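RNA polymerase II subunit A C-terminal domain phosphatase SSU72 (Homo sapiens, PDB 4H3K) dephosphorylates the C-terminal domain of RNA polymerase II and takes part in RNA processing, transcription termination and pre-mRNA polyadenylation. Local coordinates at residues 170-182 and 195-207. The protein carries 1 engineered substitution. Residues are numbered along the deposited sequence; the frame is centred on the assembly and turned at random.
Sequences LGAFLICELCQCI and LLQEFEEKSGRTF
Leu-174 and Leu-178 both carry CG trans to the backbone N (chi1 -177° and 177°), which turns the CD1 methyl of each toward the Phe-199 ring. The Phe-199 ring is a knob in a hole formed by Leu-174, Glu-177, Leu-178 and Cys-181. Residues 195-203 run roughly antiparallel to residues 170-182, with the axes of these segments 11.1 Å apart at closest approach and 147° between their directions. Their helices, 165-184 and 188-203, form a helical hairpin beside the mixed sheet of the Ssu72 fold.

Leu-178 CD1 lies over one ring face, 4.1 Å from the centroid of Phe-199, a CH-pi contact. Cys-181 SG comes to the ring edge, 3.6 Å from Phe-199 CE1, as a sulfur-aromatic contact. Leu-174 CD1 also meets the edge, 3.7 Å from Phe-199 CD2. The ring end reaches the backbone of the other helix, with Phe-199 CZ 3.4 Å from Leu-178 N.

Deeper in, Leu-178 CD1 packs on Leu-196 CD2 at 3.7 Å. Leu-178 also touches Leu-129 of strand 127-130, and Leu-196 touches Val-157 of strand 153-159, so the hairpin rests on the sheet. No hydrogen bond joins the two segments.

While CD1 of Leu-174 touches Phe-199, its CD2 meets the edge of the Phe-207 ring and lies over one face of the Arg-205 guanidinium, offset toward the rim. Arg-205 NH2 is hydrogen-bonded to Asp-160 O. Gly-204, just past the helix end, takes positive phi. Ser-203 OG accepts from Arg-205 N in an ST turn and donates to Phe-199 O at 2.8 Å. That carbonyl oxygen also takes Ser-203 N, from the opposite face of its plane.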
ATOM      1  N   LEU B 170     -27.211   8.863  -6.075  1.00 30.10           N
ATOM      2  CA  LEU B 170     -27.413   7.428  -6.107  1.00 31.11           C
ATOM      3  C   LEU B 170     -26.093   6.703  -5.872  1.00 29.35           C
ATOM      4  O   LEU B 170     -26.012   5.692  -5.133  1.00 28.22           O
ATOM      5  CB  LEU B 170     -27.983   7.055  -7.480  1.00 32.80           C
ATOM      6  CG  LEU B 170     -28.253   5.584  -7.741  1.00 34.70           C
ATOM      7  CD1 LEU B 170     -29.185   5.040  -6.647  1.00 39.48           C
ATOM      8  CD2 LEU B 170     -28.950   5.475  -9.105  1.00 39.71           C
ATOM      9  N   GLY B 171     -25.061   7.227  -6.521  1.00 28.52           N
ATOM     10  CA  GLY B 171     -23.718   6.675  -6.472  1.00 26.98           C
ATOM     11  C   GLY B 171     -23.195   6.742  -5.059  1.00 27.02           C
ATOM     12  O   GLY B 171     -22.607   5.783  -4.573  1.00 26.71           O
ATOM     13  N   ALA B 172     -23.427   7.876  -4.401  1.00 27.19           N
ATOM     14  CA  ALA B 172     -23.027   8.077  -3.005  1.00 27.12           C
ATOM     15  C   ALA B 172     -23.700   7.070  -2.071  1.00 27.53           C
ATOM     16  O   ALA B 172     -23.059   6.565  -1.169  1.00 27.48           O
ATOM     17  CB  ALA B 172     -23.363   9.474  -2.564  1.00 27.35           C
ATOM     18  N   PHE B 173     -24.991   6.793  -2.271  1.00 28.11           N
ATOM     19  CA  PHE B 173     -25.672   5.799  -1.427  1.00 28.80           C
ATOM     20  C   PHE B 173     -25.177   4.371  -1.687  1.00 28.78           C
ATOM     21  O   PHE B 173     -25.054   3.596  -0.753  1.00 29.36           O
ATOM     22  CB  PHE B 173     -27.205   5.907  -1.518  1.00 29.62           C
ATOM     23  CG  PHE B 173     -27.770   7.090  -0.729  1.00 31.62           C
ATOM     24  CD1 PHE B 173     -27.675   7.121   0.667  1.00 33.93           C
ATOM     25  CD2 PHE B 173     -28.367   8.170  -1.380  1.00 34.19           C
ATOM     26  CE1 PHE B 173     -28.173   8.207   1.420  1.00 35.36           C
ATOM     27  CE2 PHE B 173     -28.879   9.274  -0.642  1.00 36.87           C
ATOM     28  CZ  PHE B 173     -28.769   9.286   0.768  1.00 37.56           C
ATOM     29  N   LEU B 174     -24.838   4.050  -2.932  1.00 28.20           N
ATOM     30  CA  LEU B 174     -24.240   2.756  -3.256  1.00 28.32           C
ATOM     31  C   LEU B 174     -22.850   2.605  -2.606  1.00 27.28           C
ATOM     32  O   LEU B 174     -22.521   1.580  -2.034  1.00 25.88           O
ATOM     33  CB  LEU B 174     -24.139   2.582  -4.776  1.00 29.32           C
ATOM     34  CG  LEU B 174     -23.613   1.264  -5.349  1.00 32.29           C
ATOM     35  CD1 LEU B 174     -24.523   0.081  -4.973  1.00 33.29           C
ATOM     36  CD2 LEU B 174     -23.501   1.383  -6.886  1.00 36.44           C
ATOM     37  N   ILE B 175     -22.040   3.657  -2.706  1.00 26.88           N
ATOM     38  CA  ILE B 175     -20.754   3.721  -2.044  1.00 26.25           C
ATOM     39  C   ILE B 175     -20.903   3.544  -0.523  1.00 25.93           C
ATOM     40  O   ILE B 175     -20.151   2.768   0.093  1.00 26.13           O
ATOM     41  CB  ILE B 175     -20.035   5.059  -2.408  1.00 25.86           C
ATOM     42  CG1 ILE B 175     -19.453   4.944  -3.814  1.00 26.46           C
ATOM     43  CG2 ILE B 175     -18.889   5.361  -1.427  1.00 26.82           C
ATOM     44  CD1 ILE B 175     -19.154   6.320  -4.539  1.00 24.48           C
ATOM     45  N   CYS B 176     -21.877   4.243   0.068  1.00 26.79           N
ATOM     46  CA  CYS B 176     -22.159   4.106   1.501  1.00 27.45           C
ATOM     47  C   CYS B 176     -22.538   2.657   1.833  1.00 26.90           C
ATOM     48  O   CYS B 176     -22.044   2.088   2.819  1.00 26.08           O
ATOM     49  CB  CYS B 176     -23.270   5.078   1.955  1.00 28.77           C
ATOM     50  SG  CYS B 176     -23.548   5.010   3.764  1.00 34.70           S
ATOM     51  N   GLU B 177     -23.390   2.051   1.001  1.00 26.59           N
ATOM     52  CA  GLU B 177     -23.765   0.638   1.194  1.00 29.04           C
ATOM     53  C   GLU B 177     -22.555  -0.288   1.139  1.00 27.29           C
ATOM     54  O   GLU B 177     -22.365  -1.146   2.024  1.00 26.95           O
ATOM     55  CB  GLU B 177     -24.855   0.212   0.197  1.00 30.58           C
ATOM     56  CG  GLU B 177     -25.802  -0.784   0.781  1.00 37.53           C
ATOM     57  CD  GLU B 177     -26.853  -1.261  -0.188  1.00 45.56           C
ATOM     58  OE1 GLU B 177     -27.158  -0.504  -1.152  1.00 45.03           O
ATOM     59  OE2 GLU B 177     -27.386  -2.380   0.062  1.00 49.53           O
ATOM     60  N   LEU B 178     -21.696  -0.075   0.146  1.00 26.20           N
ATOM     61  CA  LEU B 178     -20.470  -0.847   0.045  1.00 26.05           C
ATOM     62  C   LEU B 178     -19.568  -0.670   1.269  1.00 25.39           C
ATOM     63  O   LEU B 178     -19.093  -1.645   1.832  1.00 26.04           O
ATOM     64  CB  LEU B 178     -19.730  -0.515  -1.252  1.00 26.01           C
ATOM     65  CG  LEU B 178     -18.385  -1.233  -1.417  1.00 28.17           C
ATOM     66  CD1 LEU B 178     -18.582  -2.761  -1.519  1.00 30.70           C
ATOM     67  CD2 LEU B 178     -17.608  -0.699  -2.617  1.00 29.24           C
ATOM     68  N   CYS B 179     -19.375   0.561   1.713  1.00 25.06           N
ATOM     69  CA  CYS B 179     -18.500   0.823   2.851  1.00 26.12           C
ATOM     70  C   CYS B 179     -19.067   0.202   4.118  1.00 27.16           C
ATOM     71  O   CYS B 179     -18.344  -0.342   4.930  1.00 27.91           O
ATOM     72  CB  CYS B 179     -18.267   2.324   3.029  1.00 25.67           C
ATOM     73  SG  CYS B 179     -17.160   2.926   1.716  1.00 28.36           S
ATOM     74  N   GLN B 180     -20.374   0.259   4.255  1.00 28.41           N
ATOM     75  CA  GLN B 180     -21.074  -0.431   5.333  1.00 31.68           C
ATOM     76  C   GLN B 180     -20.820  -1.931   5.374  1.00 31.98           C
ATOM     77  O   GLN B 180     -20.479  -2.492   6.435  1.00 32.55           O
ATOM     78  CB  GLN B 180     -22.565  -0.160   5.183  1.00 32.50           C
ATOM     79  CG  GLN B 180     -23.237  -0.243   6.463  1.00 42.02           C
ATOM     80  CD  GLN B 180     -22.706   0.817   7.385  1.00 48.64           C
ATOM     81  OE1 GLN B 180     -22.530   1.966   6.967  1.00 50.34           O
ATOM     82  NE2 GLN B 180     -22.438   0.445   8.641  1.00 48.90           N
ATOM     83  N   CYS B 181     -20.982  -2.587   4.228  1.00 32.70           N
ATOM     84  CA  CYS B 181     -20.684  -4.006   4.133  1.00 35.04           C
ATOM     85  C   CYS B 181     -19.275  -4.293   4.547  1.00 34.98           C
ATOM     86  O   CYS B 181     -19.052  -5.148   5.396  1.00 36.10           O
ATOM     87  CB  CYS B 181     -20.830  -4.514   2.718  1.00 35.05           C
ATOM     88  SG  CYS B 181     -22.423  -4.724   2.323  1.00 41.77           S
ATOM     89  N   ILE B 182     -18.328  -3.569   3.952  1.00 34.87           N
ATOM     90  CA  ILE B 182     -16.905  -3.788   4.230  1.00 36.24           C
ATOM     91  C   ILE B 182     -16.624  -3.679   5.723  1.00 38.45           C
ATOM     92  O   ILE B 182     -16.020  -4.587   6.312  1.00 40.27           O
ATOM     93  CB  ILE B 182     -16.000  -2.869   3.371  1.00 35.52           C
ATOM     94  CG1 ILE B 182     -16.006  -3.374   1.926  1.00 33.65           C
ATOM     95  CG2 ILE B 182     -14.584  -2.826   3.929  1.00 36.54           C
ATOM     96  CD1 ILE B 182     -15.521  -2.336   0.903  1.00 34.28           C
ATOM     97  N   LEU B 195     -17.630  -9.695  -1.820  1.00 25.37           N
ATOM     98  CA  LEU B 195     -18.545  -8.567  -1.652  1.00 25.78           C
ATOM     99  C   LEU B 195     -18.767  -7.736  -2.924  1.00 25.04           C
ATOM    100  O   LEU B 195     -19.904  -7.413  -3.270  1.00 24.40           O
ATOM    101  CB  LEU B 195     -18.061  -7.644  -0.535  1.00 27.01           C
ATOM    102  CG  LEU B 195     -18.214  -8.188   0.900  1.00 31.54           C
ATOM    103  CD1 LEU B 195     -17.612  -7.144   1.862  1.00 35.41           C
ATOM    104  CD2 LEU B 195     -19.693  -8.536   1.301  1.00 36.60           C
ATOM    105  N   LEU B 196     -17.688  -7.371  -3.614  1.00 23.28           N
ATOM    106  CA  LEU B 196     -17.828  -6.610  -4.839  1.00 23.28           C
ATOM    107  C   LEU B 196     -18.602  -7.396  -5.891  1.00 24.34           C
ATOM    108  O   LEU B 196     -19.422  -6.821  -6.601  1.00 25.48           O
ATOM    109  CB  LEU B 196     -16.449  -6.191  -5.394  1.00 22.83           C
ATOM    110  CG  LEU B 196     -15.636  -5.251  -4.528  1.00 22.40           C
ATOM    111  CD1 LEU B 196     -14.233  -4.935  -5.153  1.00 20.37           C
ATOM    112  CD2 LEU B 196     -16.418  -3.943  -4.296  1.00 24.97           C
ATOM    113  N   GLN B 197     -18.344  -8.700  -5.992  1.00 25.28           N
ATOM    114  CA  GLN B 197     -19.079  -9.565  -6.939  1.00 27.02           C
ATOM    115  C   GLN B 197     -20.592  -9.607  -6.628  1.00 27.59           C
ATOM    116  O   GLN B 197     -21.389  -9.462  -7.521  1.00 27.77           O
ATOM    117  CB  GLN B 197     -18.484 -10.978  -7.024  1.00 27.21           C
ATOM    118  CG  GLN B 197     -17.117 -11.048  -7.755  1.00 29.05           C
ATOM    119  CD  GLN B 197     -17.203 -10.657  -9.242  1.00 33.07           C
ATOM    120  OE1 GLN B 197     -16.559  -9.700  -9.690  1.00 36.42           O
ATOM    121  NE2 GLN B 197     -17.982 -11.394 -10.002  1.00 33.69           N
ATOM    122  N   GLU B 198     -20.969  -9.788  -5.360  1.00 29.21           N
ATOM    123  CA  GLU B 198     -22.379  -9.608  -4.929  1.00 31.28           C
ATOM    124  C   GLU B 198     -22.956  -8.239  -5.331  1.00 30.51           C
ATOM    125  O   GLU B 198     -24.069  -8.161  -5.853  1.00 31.15           O
ATOM    126  CB  GLU B 198     -22.529  -9.781  -3.419  1.00 31.03           C
ATOM    127  CG  GLU B 198     -22.423 -11.169  -2.899  1.00 39.85           C
ATOM    128  CD  GLU B 198     -22.848 -11.246  -1.428  1.00 49.36           C
ATOM    129  OE1 GLU B 198     -23.983 -10.784  -1.113  1.00 53.28           O
ATOM    130  OE2 GLU B 198     -22.046 -11.764  -0.595  1.00 53.01           O
ATOM    131  N   PHE B 199     -22.211  -7.166  -5.073  1.00 30.13           N
ATOM    132  CA  PHE B 199     -22.613  -5.807  -5.489  1.00 31.37           C
ATOM    133  C   PHE B 199     -22.756  -5.649  -6.990  1.00 32.43           C
ATOM    134  O   PHE B 199     -23.636  -4.922  -7.451  1.00 33.81           O
ATOM    135  CB  PHE B 199     -21.644  -4.730  -4.976  1.00 31.26           C
ATOM    136  CG  PHE B 199     -22.063  -4.114  -3.688  1.00 34.06           C
ATOM    137  CD1 PHE B 199     -21.835  -4.776  -2.471  1.00 35.08           C
ATOM    138  CD2 PHE B 199     -22.706  -2.882  -3.672  1.00 36.71           C
ATOM    139  CE1 PHE B 199     -22.234  -4.202  -1.257  1.00 36.96           C
ATOM    140  CE2 PHE B 199     -23.131  -2.298  -2.445  1.00 37.72           C
ATOM    141  CZ  PHE B 199     -22.892  -2.958  -1.241  1.00 34.70           C
ATOM    142  N   GLU B 200     -21.904  -6.315  -7.763  1.00 33.10           N
ATOM    143  CA  GLU B 200     -22.075  -6.319  -9.230  1.00 34.72           C
ATOM    144  C   GLU B 200     -23.384  -6.968  -9.667  1.00 36.56           C
ATOM    145  O   GLU B 200     -24.131  -6.403 -10.477  1.00 37.80           O
ATOM    146  CB  GLU B 200     -20.921  -7.020  -9.921  1.00 33.77           C
ATOM    147  CG  GLU B 200     -19.667  -6.158  -9.954  1.00 33.90           C
ATOM    148  CD  GLU B 200     -18.578  -6.729 -10.851  1.00 33.41           C
ATOM    149  OE1 GLU B 200     -18.827  -7.752 -11.506  1.00 35.05           O
ATOM    150  OE2 GLU B 200     -17.469  -6.156 -10.885  1.00 32.26           O
ATOM    151  N   GLU B 201     -23.645  -8.148  -9.130  1.00 37.62           N
ATOM    152  CA  GLU B 201     -24.838  -8.885  -9.439  1.00 40.75           C
ATOM    153  C   GLU B 201     -26.098  -8.104  -8.984  1.00 41.45           C
ATOM    154  O   GLU B 201     -27.069  -7.993  -9.744  1.00 42.50           O
ATOM    155  CB  GLU B 201     -24.747 -10.286  -8.822  1.00 41.16           C
ATOM    156  CG  GLU B 201     -25.574 -11.373  -9.522  1.00 48.27           C
ATOM    157  CD  GLU B 201     -27.013 -11.414  -9.035  1.00 54.23           C
ATOM    158  OE1 GLU B 201     -27.266 -10.931  -7.903  1.00 56.08           O
ATOM    159  OE2 GLU B 201     -27.894 -11.925  -9.772  1.00 58.74           O
ATOM    160  N   LYS B 202     -26.061  -7.529  -7.780  1.00 41.26           N
ATOM    161  CA  LYS B 202     -27.231  -6.798  -7.245  1.00 42.00           C
ATOM    162  C   LYS B 202     -27.494  -5.485  -7.996  1.00 41.69           C
ATOM    163  O   LYS B 202     -28.643  -5.150  -8.265  1.00 41.77           O
ATOM    164  CB  LYS B 202     -27.102  -6.499  -5.736  1.00 41.04           C
ATOM    165  CG  LYS B 202     -26.972  -7.725  -4.839  1.00 43.54           C
ATOM    166  CD  LYS B 202     -28.295  -8.358  -4.474  1.00 48.32           C
ATOM    167  CE  LYS B 202     -28.075  -9.533  -3.526  1.00 50.54           C
ATOM    168  NZ  LYS B 202     -29.394 -10.193  -3.286  1.00 54.64           N
ATOM    169  N   SER B 203     -26.432  -4.742  -8.290  1.00 40.32           N
ATOM    170  CA  SER B 203     -26.552  -3.424  -8.908  1.00 39.88           C
ATOM    171  C   SER B 203     -26.490  -3.424 -10.433  1.00 40.38           C
ATOM    172  O   SER B 203     -26.878  -2.444 -11.046  1.00 41.71           O
ATOM    173  CB  SER B 203     -25.453  -2.499  -8.388  1.00 39.55           C
ATOM    174  OG  SER B 203     -24.238  -2.747  -9.084  1.00 35.77           O
ATOM    175  N   GLY B 204     -25.984  -4.480 -11.061  1.00 40.20           N
ATOM    176  CA  GLY B 204     -25.782  -4.436 -12.519  1.00 40.53           C
ATOM    177  C   GLY B 204     -24.649  -3.502 -12.984  1.00 40.48           C
ATOM    178  O   GLY B 204     -24.479  -3.265 -14.194  1.00 41.13           O
ATOM    179  N   ARG B 205     -23.856  -2.991 -12.034  1.00 38.53           N
ATOM    180  CA  ARG B 205     -22.720  -2.093 -12.322  1.00 37.32           C
ATOM    181  C   ARG B 205     -21.375  -2.783 -12.030  1.00 36.35           C
ATOM    182  O   ARG B 205     -21.279  -3.553 -11.075  1.00 35.79           O
ATOM    183  CB  ARG B 205     -22.861  -0.810 -11.509  1.00 36.37           C
ATOM    184  CG  ARG B 205     -24.216  -0.137 -11.769  1.00 39.37           C
ATOM    185  CD  ARG B 205     -24.562   0.886 -10.710  1.00 41.74           C
ATOM    186  NE  ARG B 205     -23.797   2.098 -10.893  1.00 40.85           N
ATOM    187  CZ  ARG B 205     -24.246   3.318 -10.614  1.00 41.88           C
ATOM    188  NH1 ARG B 205     -25.474   3.496 -10.135  1.00 42.45           N
ATOM    189  NH2 ARG B 205     -23.458   4.365 -10.826  1.00 41.60           N
ATOM    190  N   THR B 206     -20.363  -2.517 -12.859  1.00 34.60           N
ATOM    191  CA  THR B 206     -19.051  -3.150 -12.708  1.00 33.82           C
ATOM    192  C   THR B 206     -18.148  -2.404 -11.690  1.00 30.56           C
ATOM    193  O   THR B 206     -18.138  -1.163 -11.607  1.00 29.13           O
ATOM    194  CB  THR B 206     -18.366  -3.497 -14.118  1.00 35.02           C
ATOM    195  OG1 THR B 206     -16.952  -3.249 -14.067  1.00 38.05           O
ATOM    196  CG2 THR B 206     -18.914  -2.693 -15.190  1.00 36.72           C
ATOM    197  N   PHE B 207     -17.444  -3.188 -10.879  1.00 28.86           N
ATOM    198  CA  PHE B 207     -16.526  -2.673  -9.852  1.00 26.29           C
ATOM    199  C   PHE B 207     -15.091  -3.148 -10.089  1.00 24.64           C
ATOM    200  O   PHE B 207     -14.722  -4.245  -9.663  1.00 24.01           O
ATOM    201  CB  PHE B 207     -17.010  -3.086  -8.446  1.00 26.44           C
ATOM    202  CG  PHE B 207     -18.284  -2.395  -7.997  1.00 28.65           C
ATOM    203  CD1 PHE B 207     -19.528  -2.864  -8.377  1.00 31.58           C
ATOM    204  CD2 PHE B 207     -18.222  -1.293  -7.133  1.00 30.87           C
ATOM    205  CE1 PHE B 207     -20.711  -2.223  -7.958  1.00 34.16           C
ATOM    206  CE2 PHE B 207     -19.392  -0.657  -6.679  1.00 34.08           C
ATOM    207  CZ  PHE B 207     -20.647  -1.121  -7.099  1.00 32.58           C
TER